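Local coordinates for protein aspartate aminotransferase (Leishmania major, PDB 4H51) that probably catalyses, as a pyridoxal-phosphate-dependent homodimer, the transfer of the amino group of L-aspartate to 2-oxoglutarate, at residues Phe133-Thr137 against Gly158-Ile162; Phe92-Val97 against Ala274-Ser278; Leu84-Gly88 against Asp295-Arg299; Val113-Ser117 against Tyr302-Pro306. All coordinates share one frame; numbering follows the deposited sequence. Where two conformers were deposited one is given.

Contact 1: Phe133-Thr137 against Gly158-Ile162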
loop_
_atom_site.group_PDB
_atom_site.type_symbol
_atom_site.label_atom_id
_atom_site.label_comp_id
_atom_site.label_asym_id
_atom_site.label_seq_id
_atom_site.Cartn_x
_atom_site.Cartn_y
_atom_site.Cartn_z
ATOM N N PHE B 133 17.231 4.771 -15.489
ATOM C CA PHE B 133 18.567 4.178 -15.385
ATOM C C PHE B 133 18.467 2.704 -15.735
ATOM O O PHE B 133 17.410 2.117 -15.673
ATOM C CB PHE B 133 19.150 4.325 -13.956
ATOM C CG PHE B 133 19.457 5.723 -13.577
ATOM C CD1 PHE B 133 18.477 6.533 -12.990
ATOM C CD2 PHE B 133 20.718 6.274 -13.830
ATOM C CE1 PHE B 133 18.736 7.841 -12.675
ATOM C CE2 PHE B 133 20.994 7.607 -13.486
ATOM C CZ PHE B 133 20.003 8.388 -12.929
ATOM N N ASP B 134 19.593 2.098 -16.092
ATOM C CA ASP B 134 19.623 0.675 -16.377
ATOM C C ASP B 134 19.828 -0.085 -15.089
ATOM O O ASP B 134 20.962 -0.226 -14.660
ATOM C CB ASP B 134 20.753 0.379 -17.373
ATOM C CG ASP B 134 20.911 -1.065 -17.655
ATOM O OD1 ASP B 134 20.062 -1.838 -17.227
ATOM O OD2 ASP B 134 21.897 -1.447 -18.359
ATOM N N ALA B 135 18.758 -0.593 -14.475
ATOM C CA ALA B 135 18.880 -1.250 -13.157
ATOM C C ALA B 135 19.599 -2.614 -13.169
ATOM O O ALA B 135 19.941 -3.150 -12.108
ATOM C CB ALA B 135 17.522 -1.386 -12.460
ATOM N N GLU B 136 19.868 -3.144 -14.357
ATOM C CA GLU B 136 20.676 -4.358 -14.480
ATOM C C GLU B 136 22.161 -4.092 -14.245
ATOM O O GLU B 136 22.890 -4.997 -13.909
ATOM C CB GLU B 136 20.472 -4.958 -15.894
ATOM C CG GLU B 136 19.036 -5.395 -16.142
ATOM C CD GLU B 136 18.662 -6.639 -15.340
ATOM O OE1 GLU B 136 19.437 -7.611 -15.304
ATOM O OE2 GLU B 136 17.586 -6.656 -14.734
ATOM N N THR B 137 22.573 -2.843 -14.387
ATOM C CA THR B 137 23.980 -2.426 -14.490
ATOM C C THR B 137 24.377 -1.265 -13.575
ATOM O O THR B 137 25.424 -1.298 -12.913
ATOM C CB THR B 137 24.230 -1.934 -15.933
ATOM O OG1 THR B 137 24.015 -3.024 -16.826
ATOM C CG2 THR B 137 25.576 -1.487 -16.083
ATOM N N GLY B 158 14.093 -4.357 -8.611
ATOM C CA GLY B 158 14.797 -4.759 -9.830
ATOM C C GLY B 158 16.290 -4.376 -9.908
ATOM O O GLY B 158 16.957 -4.606 -10.932
ATOM N N TRP B 159 16.837 -3.847 -8.834
ATOM C CA TRP B 159 18.235 -3.412 -8.855
ATOM C C TRP B 159 19.174 -4.554 -8.618
ATOM O O TRP B 159 19.113 -5.161 -7.579
ATOM C CB TRP B 159 18.504 -2.279 -7.872
ATOM C CG TRP B 159 17.798 -1.039 -8.315
ATOM C CD1 TRP B 159 16.464 -0.694 -8.083
ATOM C CD2 TRP B 159 18.322 0.034 -9.154
ATOM N NE1 TRP B 159 16.156 0.491 -8.660
ATOM C CE2 TRP B 159 17.226 0.981 -9.335
ATOM C CE3 TRP B 159 19.551 0.317 -9.728
ATOM C CZ2 TRP B 159 17.366 2.121 -10.068
ATOM C CZ3 TRP B 159 19.681 1.490 -10.462
ATOM C CH2 TRP B 159 18.613 2.374 -10.631
ATOM N N LYS B 160 20.035 -4.818 -9.593
ATOM C CA LYS B 160 20.921 -5.989 -9.608
ATOM C C LYS B 160 22.355 -5.699 -9.080
ATOM O O LYS B 160 23.114 -6.635 -8.753
ATOM C CB LYS B 160 20.983 -6.549 -11.041
ATOM C CG LYS B 160 19.600 -6.832 -11.659
ATOM C CD LYS B 160 18.841 -7.826 -10.810
ATOM C CE LYS B 160 17.439 -8.149 -11.364
ATOM N NZ LYS B 160 16.648 -9.101 -10.495
ATOM N N ASN B 161 22.727 -4.411 -9.003
ATOM C CA ASN B 161 24.078 -4.014 -8.590
ATOM C C ASN B 161 23.983 -3.029 -7.432
ATOM O O ASN B 161 24.131 -1.821 -7.604
ATOM C CB ASN B 161 24.837 -3.443 -9.772
ATOM C CG ASN B 161 26.251 -3.008 -9.437
ATOM O OD1 ASN B 161 26.847 -3.435 -8.433
ATOM N ND2 ASN B 161 26.822 -2.193 -10.306
ATOM N N ILE B 162 23.677 -3.571 -6.254
ATOM C CA ILE B 162 23.534 -2.787 -5.030
ATOM C C ILE B 162 24.904 -2.662 -4.358
ATOM O O ILE B 162 25.600 -3.667 -4.175
ATOM C CB ILE B 162 22.514 -3.430 -4.071
ATOM C CG1 ILE B 162 21.153 -3.564 -4.779
ATOM C CG2 ILE B 162 22.375 -2.619 -2.753
ATOM C CD1 ILE B 162 20.186 -4.548 -4.093
HETATM O O HOH W 1 21.734 -2.195 -10.309
HETATM O O HOH W 2 16.080 -5.105 -13.308
#

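Contact 2: Phe92-Val97 against Ala274-Ser278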
loop_
_atom_site.group_PDB
_atom_site.type_symbol
_atom_site.label_atom_id
_atom_site.label_comp_id
_atom_site.label_asym_id
_atom_site.label_seq_id
_atom_site.Cartn_x
_atom_site.Cartn_y
_atom_site.Cartn_z
ATOM N N PHE B 92 -3.206 16.808 0.717
ATOM C CA PHE B 92 -2.166 16.194 1.532
ATOM C C PHE B 92 -0.829 16.315 0.814
ATOM O O PHE B 92 0.174 16.777 1.380
ATOM C CB PHE B 92 -2.455 14.708 1.789
ATOM C CG PHE B 92 -1.259 13.945 2.277
ATOM C CD1 PHE B 92 -0.729 14.227 3.522
ATOM C CD2 PHE B 92 -0.661 12.991 1.508
ATOM C CE1 PHE B 92 0.391 13.571 3.966
ATOM C CE2 PHE B 92 0.463 12.311 1.950
ATOM C CZ PHE B 92 0.979 12.599 3.188
ATOM N N ILE B 93 -0.802 15.904 -0.437
ATOM C CA ILE B 93 0.469 15.878 -1.172
ATOM C C ILE B 93 1.129 17.269 -1.195
ATOM O O ILE B 93 2.327 17.392 -0.914
ATOM C CB ILE B 93 0.283 15.386 -2.619
ATOM C CG1 ILE B 93 -0.191 13.906 -2.669
ATOM C CG2 ILE B 93 1.581 15.595 -3.443
ATOM C CD1 ILE B 93 -0.848 13.575 -3.994
ATOM N N ASP B 94 0.345 18.275 -1.546
ATOM C CA ASP B 94 0.831 19.672 -1.643
ATOM C C ASP B 94 1.372 20.186 -0.326
ATOM O O ASP B 94 2.485 20.756 -0.282
ATOM C CB ASP B 94 -0.251 20.606 -2.170
ATOM C CG ASP B 94 -0.628 20.295 -3.619
ATOM O OD1 ASP B 94 0.049 19.498 -4.271
ATOM O OD2 ASP B 94 -1.639 20.826 -4.095
ATOM N N GLU B 95 0.623 19.973 0.751
ATOM C CA GLU B 95 1.081 20.409 2.073
ATOM C C GLU B 95 2.300 19.631 2.541
ATOM O O GLU B 95 3.216 20.216 3.194
ATOM C CB GLU B 95 -0.022 20.311 3.134
ATOM C CG GLU B 95 -1.215 21.240 2.981
ATOM C CD GLU B 95 -0.912 22.721 3.143
ATOM O OE1 GLU B 95 0.175 23.100 3.625
ATOM O OE2 GLU B 95 -1.826 23.494 2.810
ATOM N N ALA B 96 2.343 18.330 2.230
ATOM C CA ALA B 96 3.416 17.480 2.675
ATOM C C ALA B 96 4.722 17.920 2.019
ATOM O O ALA B 96 5.731 18.050 2.689
ATOM C CB ALA B 96 3.115 15.997 2.354
ATOM N N VAL B 97 4.716 18.198 0.723
ATOM C CA VAL B 97 5.984 18.540 0.065
ATOM C C VAL B 97 6.463 19.924 0.525
ATOM O O VAL B 97 7.689 20.176 0.564
ATOM C CB VAL B 97 5.965 18.420 -1.499
ATOM C CG1 VAL B 97 5.640 16.966 -1.935
ATOM C CG2 VAL B 97 5.058 19.433 -2.124
ATOM N N ALA B 274 1.116 7.046 5.806
ATOM C CA ALA B 274 0.987 8.308 5.040
ATOM C C ALA B 274 2.376 8.785 4.644
ATOM O O ALA B 274 3.222 9.076 5.509
ATOM C CB ALA B 274 0.275 9.379 5.861
ATOM N N GLY B 275 2.600 8.892 3.343
ATOM C CA GLY B 275 3.907 9.300 2.807
ATOM C C GLY B 275 3.753 9.964 1.454
ATOM O O GLY B 275 2.667 9.954 0.866
ATOM N N THR B 276 4.856 10.510 0.941
ATOM C CA THR B 276 4.902 10.945 -0.431
ATOM C C THR B 276 6.204 10.568 -1.119
ATOM O O THR B 276 7.256 10.369 -0.490
ATOM C CB THR B 276 4.753 12.488 -0.598
ATOM O OG1 THR B 276 5.921 13.171 -0.108
ATOM C CG2 THR B 276 3.482 13.040 0.130
ATOM N N LEU B 277 6.141 10.559 -2.454
ATOM C CA LEU B 277 7.345 10.498 -3.295
ATOM C C LEU B 277 7.315 11.705 -4.198
ATOM O O LEU B 277 6.285 11.997 -4.829
ATOM C CB LEU B 277 7.366 9.207 -4.167
ATOM C CG LEU B 277 8.526 9.139 -5.174
ATOM C CD1 LEU B 277 9.886 8.841 -4.513
ATOM C CD2 LEU B 277 8.183 8.050 -6.190
ATOM N N SER B 278 8.437 12.420 -4.276
ATOM C CA SER B 278 8.507 13.641 -5.026
ATOM C C SER B 278 9.852 13.734 -5.806
ATOM O O SER B 278 10.879 13.218 -5.368
ATOM C CB SER B 278 8.286 14.846 -4.119
ATOM O OG SER B 278 9.342 15.030 -3.241
#

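Contact 3: Leu84-Gly88 against Asp295-Arg299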
loop_
_atom_site.group_PDB
_atom_site.type_symbol
_atom_site.label_atom_id
_atom_site.label_comp_id
_atom_site.label_asym_id
_atom_site.label_seq_id
_atom_site.Cartn_x
_atom_site.Cartn_y
_atom_site.Cartn_z
ATOM N N LEU B 84 -9.735 7.639 -3.652
ATOM C CA LEU B 84 -8.873 8.757 -3.983
ATOM C C LEU B 84 -8.406 8.544 -5.449
ATOM O O LEU B 84 -8.415 7.438 -5.922
ATOM C CB LEU B 84 -7.655 8.767 -3.080
ATOM C CG LEU B 84 -7.849 9.128 -1.574
ATOM C CD1 LEU B 84 -6.515 9.107 -0.851
ATOM C CD2 LEU B 84 -8.508 10.482 -1.386
ATOM N N PRO B 85 -7.956 9.611 -6.141
ATOM C CA PRO B 85 -7.203 9.458 -7.368
ATOM C C PRO B 85 -6.023 8.512 -7.186
ATOM O O PRO B 85 -5.528 8.294 -6.069
ATOM C CB PRO B 85 -6.697 10.884 -7.654
ATOM C CG PRO B 85 -7.766 11.769 -7.050
ATOM C CD PRO B 85 -8.071 11.036 -5.763
ATOM N N ILE B 86 -5.535 7.947 -8.278
ATOM C CA ILE B 86 -4.405 7.028 -8.198
ATOM C C ILE B 86 -3.191 7.680 -7.473
ATOM O O ILE B 86 -2.503 7.064 -6.634
ATOM C CB ILE B 86 -4.033 6.529 -9.634
ATOM C CG1 ILE B 86 -5.113 5.571 -10.190
ATOM C CG2 ILE B 86 -2.671 5.833 -9.669
ATOM C CD1 ILE B 86 -5.147 5.492 -11.724
ATOM N N SER B 87 -2.949 8.953 -7.771
ATOM C CA SER B 87 -1.849 9.666 -7.152
ATOM C C SER B 87 -2.113 9.967 -5.674
ATOM O O SER B 87 -1.199 10.311 -4.949
ATOM C CB SER B 87 -1.634 11.000 -7.845
ATOM O OG SER B 87 -1.304 10.852 -9.198
ATOM N N GLY B 88 -3.360 9.851 -5.235
ATOM C CA GLY B 88 -3.689 10.163 -3.840
ATOM C C GLY B 88 -4.350 11.515 -3.643
ATOM O O GLY B 88 -4.865 12.124 -4.591
ATOM N N ASP B 295 1.918 6.937 -11.591
ATOM C CA ASP B 295 0.549 6.416 -11.574
ATOM C C ASP B 295 0.437 4.996 -12.162
ATOM O O ASP B 295 -0.281 4.149 -11.629
ATOM C CB ASP B 295 -0.399 7.379 -12.280
ATOM C CG ASP B 295 -0.698 8.642 -11.451
ATOM O OD1 ASP B 295 -0.316 8.767 -10.250
ATOM O OD2 ASP B 295 -1.409 9.484 -11.992
ATOM N N SER B 296 1.159 4.722 -13.242
ATOM C CA SER B 296 1.102 3.405 -13.830
ATOM C C SER B 296 1.629 2.389 -12.826
ATOM O O SER B 296 1.046 1.318 -12.717
ATOM C CB SER B 296 1.810 3.270 -15.202
ATOM O OG SER B 296 3.218 3.480 -15.060
ATOM N N LEU B 297 2.672 2.748 -12.067
ATOM C CA LEU B 297 3.288 1.812 -11.111
ATOM C C LEU B 297 2.346 1.587 -9.951
ATOM O O LEU B 297 2.164 0.443 -9.461
ATOM C CB LEU B 297 4.670 2.312 -10.645
ATOM C CG LEU B 297 5.794 2.325 -11.713
ATOM C CD1 LEU B 297 6.939 3.199 -11.294
ATOM C CD2 LEU B 297 6.269 0.918 -12.069
ATOM N N ILE B 298 1.719 2.666 -9.509
ATOM C CA ILE B 298 0.759 2.576 -8.406
ATOM C C ILE B 298 -0.439 1.702 -8.794
ATOM O O ILE B 298 -0.827 0.764 -8.078
ATOM C CB ILE B 298 0.247 3.976 -8.021
ATOM C CG1 ILE B 298 1.385 4.821 -7.413
ATOM C CG2 ILE B 298 -0.960 3.869 -7.077
ATOM C CD1 ILE B 298 1.077 6.304 -7.366
ATOM N N ARG B 299 -1.043 2.014 -9.939
ATOM C CA ARG B 299 -2.255 1.314 -10.384
ATOM C C ARG B 299 -2.043 -0.192 -10.503
ATOM O O ARG B 299 -2.946 -0.984 -10.193
ATOM C CB ARG B 299 -2.678 1.847 -11.748
ATOM C CG ARG B 299 -3.908 1.237 -12.380
ATOM C CD ARG B 299 -5.149 1.214 -11.497
ATOM N NE ARG B 299 -6.354 1.169 -12.316
ATOM C CZ ARG B 299 -7.551 0.696 -11.938
ATOM N NH1 ARG B 299 -7.760 0.157 -10.746
ATOM N NH2 ARG B 299 -8.575 0.767 -12.776
HETATM O O HOH W 3 -4.039 10.119 -10.249
#

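Contact 4: Val113-Ser117 against Tyr302-Pro306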
loop_
_atom_site.group_PDB
_atom_site.type_symbol
_atom_site.label_atom_id
_atom_site.label_comp_id
_atom_site.label_asym_id
_atom_site.label_seq_id
_atom_site.Cartn_x
_atom_site.Cartn_y
_atom_site.Cartn_z
ATOM N N VAL B 113 3.425 12.227 -5.684
ATOM C CA VAL B 113 2.280 11.373 -5.421
ATOM C C VAL B 113 2.293 10.975 -3.949
ATOM O O VAL B 113 3.390 10.966 -3.289
ATOM C CB VAL B 113 2.285 10.063 -6.278
ATOM C CG1 VAL B 113 2.100 10.348 -7.789
ATOM C CG2 VAL B 113 3.559 9.236 -6.071
ATOM N N GLN B 114 1.098 10.636 -3.453
ATOM C CA GLN B 114 0.942 9.986 -2.173
ATOM C C GLN B 114 1.398 8.523 -2.283
ATOM O O GLN B 114 1.168 7.850 -3.302
ATOM C CB GLN B 114 -0.536 10.105 -1.695
ATOM C CG GLN B 114 -0.827 9.415 -0.379
ATOM C CD GLN B 114 -2.245 9.535 0.044
ATOM O OE1 GLN B 114 -2.932 10.439 -0.419
ATOM N NE2 GLN B 114 -2.696 8.650 0.969
ATOM N N THR B 115 2.035 8.028 -1.242
ATOM C CA THR B 115 2.563 6.671 -1.203
ATOM C C THR B 115 2.154 5.959 0.077
ATOM O O THR B 115 1.657 6.577 1.007
ATOM C CB THR B 115 4.105 6.690 -1.244
ATOM O OG1 THR B 115 4.589 7.447 -0.092
ATOM C CG2 THR B 115 4.611 7.315 -2.582
ATOM N N LEU B 116 2.418 4.647 0.134
ATOM C CA LEU B 116 2.218 3.888 1.365
ATOM C C LEU B 116 3.362 4.184 2.345
ATOM O O LEU B 116 4.249 3.367 2.569
ATOM C CB LEU B 116 2.080 2.389 1.080
ATOM C CG LEU B 116 0.643 1.902 0.820
ATOM C CD1 LEU B 116 -0.182 1.988 2.102
ATOM C CD2 LEU B 116 -0.060 2.632 -0.338
ATOM N N SER B 117 3.320 5.371 2.931
ATOM C CA SER B 117 4.320 5.836 3.867
ATOM C C SER B 117 5.701 5.918 3.200
ATOM O O SER B 117 5.806 5.900 1.951
ATOM C CB SER B 117 4.308 4.963 5.132
ATOM O OG SER B 117 4.378 5.819 6.272
ATOM N N TYR B 302 -1.627 -1.371 -6.274
ATOM C CA TYR B 302 -2.665 -1.240 -5.273
ATOM C C TYR B 302 -3.747 -0.245 -5.682
ATOM O O TYR B 302 -4.585 0.067 -4.891
ATOM C CB TYR B 302 -2.071 -0.884 -3.912
ATOM C CG TYR B 302 -1.303 0.404 -3.865
ATOM C CD1 TYR B 302 -1.937 1.610 -3.635
ATOM C CD2 TYR B 302 0.066 0.427 -4.130
ATOM C CE1 TYR B 302 -1.228 2.803 -3.615
ATOM C CE2 TYR B 302 0.800 1.622 -4.106
ATOM C CZ TYR B 302 0.147 2.809 -3.886
ATOM O OH TYR B 302 0.852 4.005 -3.859
ATOM N N THR B 303 -3.738 0.201 -6.940
ATOM C CA THR B 303 -4.738 1.105 -7.488
ATOM C C THR B 303 -4.662 2.538 -6.935
ATOM O O THR B 303 -4.476 3.506 -7.698
ATOM C CB THR B 303 -6.180 0.528 -7.378
ATOM O OG1 THR B 303 -6.329 -0.553 -8.290
ATOM C CG2 THR B 303 -7.208 1.585 -7.742
ATOM N N CYS B 304 -4.850 2.698 -5.620
ATOM C CA CYS B 304 -4.830 4.027 -5.011
ATOM C C CYS B 304 -4.612 3.921 -3.516
ATOM O O CYS B 304 -4.876 2.841 -2.917
ATOM C CB CYS B 304 -6.082 4.826 -5.373
ATOM S SG CYS B 304 -7.649 4.142 -4.802
ATOM N N PRO B 305 -4.106 5.005 -2.904
ATOM C CA PRO B 305 -3.643 4.875 -1.525
ATOM C C PRO B 305 -4.734 5.062 -0.467
ATOM O O PRO B 305 -5.797 5.651 -0.772
ATOM C CB PRO B 305 -2.605 5.991 -1.409
ATOM C CG PRO B 305 -3.182 7.070 -2.273
ATOM C CD PRO B 305 -3.859 6.371 -3.434
ATOM N N PRO B 306 -4.467 4.603 0.775
ATOM C CA PRO B 306 -5.412 4.777 1.877
ATOM C C PRO B 306 -5.548 6.259 2.288
ATOM O O PRO B 306 -4.552 6.971 2.392
ATOM C CB PRO B 306 -4.842 3.918 3.019
ATOM C CG PRO B 306 -3.368 3.855 2.724
ATOM C CD PRO B 306 -3.214 3.950 1.213
HETATM O O HOH W 4 -0.592 6.214 -4.265
HETATM O O HOH W 5 3.373 3.616 -2.386
#

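Contact 1: Phe133-Thr137 against Gly158-Ile162
W159 lays its indole over A135, where two loops run side by side. Its CB leaves the backbone away from F133-T137, but CG sits beside the backbone N, anti to the carbonyl carbon (chi1 -68°), and the ring system swings back across the gap. W159 CD2, at the ring fusion, is 3.7 Å from A135 CB. This methyl lies over the face of the six-membered ring, A135 CB being 3.8 Å from the W159 centroid and 14° off the normal, a CH-pi contact. The far corner, W159 CH2, reaches F133 CB at 3.9 Å. NE1 donates to the carbonyl of A126.

Two direct hydrogen bonds hold the loops together. K160 N donates to A135 O at 3.0 Å, and N161 ND2 to T137 O at 3.1 Å, the acceptor lying in the amide plane. One water joins A135 O to N161 N, another E136 OE2 to G158 O. Alongside, the aliphatic part of K160 packs against the carboxylate of E136.

G158 closes helix 148-156 in a Schellman motif, and D134 OD1 accepts from E136 N, an Asx turn within its own loop. The loops lead into the parallel strands 140-144 and 162-169, with V154 of helix 148-156 and I140 also against the indole.

Contact 2: Phe92-Val97 against Ala274-Ser278
Helix F92-V97 and strand A274-S278 meet mainly through side chains, their axes 9.0 Å apart at closest approach and inclined at 75°, so the helix runs steeply across the strand. T276 is the central residue on the strand side. T276 CG2, anti to the carbonyl carbon (chi1 of OG1 70°), enters between F92 and A96, 3.6 Å from F92 CE2 and 3.7 Å from A96 CB. The same rotation puts OG1 where it hydrogen-bonds to Q261 OE1.

The F92 ring extends from the helix with CG anti to the backbone N (chi1 164°). At the ring edge F92 CE2 meets G275 O at 3.4 Å, the oxygen near the ring plane, while F92 CZ reaches A274 CB at 4.2 Å. Within the helix, A96 CB lies over one face of this ring, toward the rim. Next to A96 in the chain, V97 CG1 packs on S278 CB at 4.0 Å, extending the apolar seam down the strand.

All eight touching residues are buried. The strand lies between 110-116 and 258-262 in the large mixed sheet; helix 90-101 packs on one side of the strand, F92 also meeting F263 and helix 307-318, whereas L277 points away from it to helix 117-129.

Contact 3: Leu84-Gly88 against Asp295-Arg299
The type I beta turn from P85 to G88, in the loop ahead of helix 90-101, presses I86 and S87 against the last turns of helix 287-299. I86 is the apolar wedge. I86 CG2, anti to the backbone N while CG1 lies beside it (chi1 -71°), sits among helix atoms: 3.5 Å from D295 O, 3.8 Å from D295 CB and 3.7 Å from I298 CG2. The I86 and I298 side chains lie alongside with their chains running in opposite senses, and I298 CG2 also comes within 3.6 Å of I86 O. Farther out, I86 CD1 approaches R299 CD more loosely.

The turn is closed by G88 N donating to P85 O, which places I86 and S87 at its two central positions, so that I86 faces the helix and the S87 hydroxyl reaches D295 at its side. S87 OG donates to D295 OD1 at 2.5 Å, a very short bond that uses the syn lone pair of the carboxylate. A water accepts from S87 N and donates to D295 OD2 at 3.2 Å, so both carboxylate oxygens are tied to the turn. K291 adds a weak hydrogen bond to S87 OG and a long, weak ion pair to D295 OD2, which would be expected to favour the charged carboxylate. The helix end also belongs to the dimer interface: R299 forms a salt bridge through NE with D30 of the second subunit, while its NH1 is bonded to T303 of its own chain.

Contact 4: Val113-Ser117 against Tyr302-Pro306
Apolar packing joins L116, near the end of strand 110-116, to Y302, P305 and P306. L116 was modelled in two conformers, and its methyl contacts hold for the one described. There, L116 CD2 lies over one face of the Y302 ring, 3.7 Å from its centroid and 22° off the normal, as a CH-pi contact offset toward the rim at CE1. L116 CD1 is 3.7 Å from P306 CD. Two residues earlier, Q114 has CG anti to the backbone N (chi1 178°), which carries its extended chain out across P305, Q114 CD lying 3.5 Å from P305 CG.

The one direct hydrogen bond, Q114 NE2 to P306 O, is weak: 2.9 Å long but bent to 119° at the hydrogen. The amide is also held at its other end, where OE1 accepts from Y89 N.

Water carries the remaining polar contacts. One water accepts from Y302 OH at 2.7 Å and donates to Q114 O at 2.6 Å, while another donates to Y302 OH and accepts from L116 N at 2.9 Å. The ring is thereby tethered to the strand backbone on both sides of T115.

L116 is the centre of an inverse gamma turn, where the strand passes into helix 117-129. S117, next in the chain, bonds through OG to the phosphate of the pyridoxal phosphate carried on the modified residue 265. Y302 O bonds to R273 of the second subunit. The contact thus adjoins both the cofactor site and the dimer interface, neighbours in this aminotransferase fold.

Overall arrangement
From the N terminus, the turn 84-88 comes first and begins the longest loop, closed at helix 287-299 (contact 3). Helix 90-101 begins the one closed at strand 274-280 (contact 2), nested within it. Strand 110-116 next opens contact 4, which ends beyond helix 287-299 and therefore crosses both contacts 2 and 3. Contact 1 is nested inside all three, about 24 Å from contacts 3 and 4 between centres, and joins two loops leading into strands 140-144 and 162-169. Contacts 2, 3 and 4 touch: neighbouring strands 110-116 and 274-280 link 2 with 4, while S87 O lies 2.8 Å from Q114 N, a probable hydrogen bond between 3 and 4.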